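Long-range contact in dipicolinate synthase subunit B (Bacillus halodurans, PDB 3LQK), which is subunit B of dipicolinate synthase, a flavoprotein-family protein that probably helps make the dipicolinic acid of bacterial spores: residues A[153-158]-A[174-179]. Numbering follows the deposited sequence.
Sequences YFIPFG and EALPET
Thr179 faces the bend between Ile155 and Pro156, with Thr179 CB 4.2 Å from Ile155 CA. There the branches part. Thr179 CG2, anti to the backbone N, reaches Phe154 O at 3.5 Å, a carbonyl that accepts a hydrogen bond from Gln188. Thr179 OG1 touches Pro156 CD at 3.2 Å. Turning back along its own helix, Thr179 OG1 also donates to Ala175 O at 2.9 Å, coming in 45° above the carbonyl plane. Since the Thr179 backbone N donates to it too, the N-cap carbonyl is gripped twice. In this flavoprotein-family alpha/beta fold, the contact sets the start of helix 176-184 against the break in strand 152-159, with Val127 of the neighbouring parallel strand touching both Ile155 and Thr179. An alanine in place of Thr179 would probably leave Ala175 O with only the backbone N of this residue to hold it from within the helix's first turn, and open a gap beside Phe154 O and Pro156 CD. Further along, Ile155 divides its reach: CG2 meets Ala175 CB, and CD1, carried out by an extended chain (chi2 170°), packs on Leu176 CD1 at 3.7 Å, where Leu31 of helix 25-33 also touches Leu176. Pro156 rests its CD 3.9 Å from Ala175 CB.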
loop_
_atom_site.group_PDB
_atom_site.type_symbol
_atom_site.label_atom_id
_atom_site.label_comp_id
_atom_site.label_asym_id
_atom_site.label_seq_id
_atom_site.Cartn_x
_atom_site.Cartn_y
_atom_site.Cartn_z
ATOM N N TYR A 153 -16.184 1.695 11.485
ATOM C CA TYR A 153 -17.300 0.848 11.084
ATOM C C TYR A 153 -18.097 1.490 9.968
ATOM O O TYR A 153 -18.108 2.732 9.863
ATOM C CB TYR A 153 -18.238 0.541 12.277
ATOM C CG TYR A 153 -17.493 0.007 13.490
ATOM C CD1 TYR A 153 -17.251 -1.348 13.662
ATOM C CD2 TYR A 153 -16.989 0.883 14.443
ATOM C CE1 TYR A 153 -16.507 -1.814 14.784
ATOM C CE2 TYR A 153 -16.243 0.434 15.512
ATOM C CZ TYR A 153 -16.055 -0.890 15.706
ATOM O OH TYR A 153 -15.345 -1.239 16.800
ATOM N N PHE A 154 -18.702 0.643 9.132
ATOM C CA PHE A 154 -19.420 1.079 7.931
ATOM C C PHE A 154 -20.935 0.848 8.005
ATOM O O PHE A 154 -21.392 -0.235 8.420
ATOM C CB PHE A 154 -18.845 0.363 6.693
ATOM C CG PHE A 154 -17.575 0.975 6.152
ATOM C CD1 PHE A 154 -16.387 0.886 6.852
ATOM C CD2 PHE A 154 -17.578 1.679 4.945
ATOM C CE1 PHE A 154 -15.237 1.452 6.378
ATOM C CE2 PHE A 154 -16.413 2.294 4.471
ATOM C CZ PHE A 154 -15.245 2.154 5.167
ATOM N N ILE A 155 -21.716 1.892 7.690
ATOM C CA ILE A 155 -23.125 1.759 7.494
ATOM C C ILE A 155 -23.234 0.816 6.275
ATOM O O ILE A 155 -22.508 0.967 5.296
ATOM C CB ILE A 155 -23.799 3.075 7.152
ATOM C CG1 ILE A 155 -23.602 4.141 8.257
ATOM C CG2 ILE A 155 -25.309 2.868 6.825
ATOM C CD1 ILE A 155 -24.082 5.562 7.818
ATOM N N PRO A 156 -24.099 -0.183 6.356
ATOM C CA PRO A 156 -24.169 -1.155 5.297
ATOM C C PRO A 156 -24.346 -0.485 3.963
ATOM O O PRO A 156 -25.062 0.544 3.855
ATOM C CB PRO A 156 -25.434 -1.970 5.672
ATOM C CG PRO A 156 -25.382 -2.005 7.104
ATOM C CD PRO A 156 -24.849 -0.633 7.542
ATOM N N PHE A 157 -23.719 -1.043 2.947
ATOM C CA PHE A 157 -23.659 -0.390 1.636
ATOM C C PHE A 157 -23.750 -1.418 0.446
ATOM O O PHE A 157 -23.668 -2.654 0.621
ATOM C CB PHE A 157 -22.382 0.447 1.553
ATOM C CG PHE A 157 -21.088 -0.387 1.688
ATOM C CD1 PHE A 157 -20.536 -1.040 0.597
ATOM C CD2 PHE A 157 -20.451 -0.503 2.898
ATOM C CE1 PHE A 157 -19.377 -1.803 0.727
ATOM C CE2 PHE A 157 -19.271 -1.235 3.000
ATOM C CZ PHE A 157 -18.759 -1.892 1.926
ATOM N N GLY A 158 -23.839 -0.888 -0.759
ATOM C CA GLY A 158 -24.036 -1.713 -1.938
ATOM C C GLY A 158 -23.922 -0.876 -3.177
ATOM O O GLY A 158 -23.771 0.343 -3.086
ATOM N N GLU A 174 -30.693 4.629 6.146
ATOM C CA GLU A 174 -31.635 4.142 7.173
ATOM C C GLU A 174 -31.042 3.213 8.192
ATOM O O GLU A 174 -31.606 3.098 9.293
ATOM C CB GLU A 174 -32.802 3.329 6.572
ATOM C CG GLU A 174 -33.700 4.118 5.757
ATOM C CD GLU A 174 -34.847 3.272 5.084
ATOM O OE1 GLU A 174 -34.833 1.996 5.110
ATOM O OE2 GLU A 174 -35.758 3.923 4.507
ATOM N N ALA A 175 -29.976 2.500 7.837
ATOM C CA ALA A 175 -29.248 1.642 8.782
ATOM C C ALA A 175 -28.295 2.380 9.719
ATOM O O ALA A 175 -27.588 1.777 10.504
ATOM C CB ALA A 175 -28.493 0.514 8.037
ATOM N N LEU A 176 -28.288 3.684 9.696
ATOM C CA LEU A 176 -27.271 4.414 10.500
ATOM C C LEU A 176 -27.369 4.168 12.014
ATOM O O LEU A 176 -26.372 3.750 12.641
ATOM C CB LEU A 176 -27.289 5.884 10.108
ATOM C CG LEU A 176 -26.378 6.955 10.703
ATOM C CD1 LEU A 176 -26.129 8.069 9.616
ATOM C CD2 LEU A 176 -27.014 7.569 11.903
ATOM N N PRO A 177 -28.593 4.245 12.602
ATOM C CA PRO A 177 -28.656 4.036 14.032
ATOM C C PRO A 177 -28.256 2.686 14.493
ATOM O O PRO A 177 -27.598 2.541 15.494
ATOM C CB PRO A 177 -30.137 4.280 14.364
ATOM C CG PRO A 177 -30.557 5.276 13.326
ATOM C CD PRO A 177 -29.866 4.709 12.072
ATOM N N GLU A 178 -28.675 1.685 13.775
ATOM C CA GLU A 178 -28.262 0.326 14.058
ATOM C C GLU A 178 -26.740 0.170 13.976
ATOM O O GLU A 178 -26.154 -0.526 14.801
ATOM C CB GLU A 178 -28.902 -0.626 13.031
ATOM C CG GLU A 178 -30.406 -0.796 13.158
ATOM C CD GLU A 178 -31.317 0.302 12.458
ATOM O OE1 GLU A 178 -30.807 1.330 11.930
ATOM O OE2 GLU A 178 -32.597 0.114 12.501
ATOM N N THR A 179 -26.111 0.795 12.982
ATOM C CA THR A 179 -24.657 0.755 12.838
ATOM C C THR A 179 -23.994 1.419 14.023
ATOM O O THR A 179 -22.997 0.922 14.572
ATOM C CB THR A 179 -24.215 1.370 11.517
ATOM O OG1 THR A 179 -24.930 0.708 10.445
ATOM C CG2 THR A 179 -22.693 1.265 11.269
#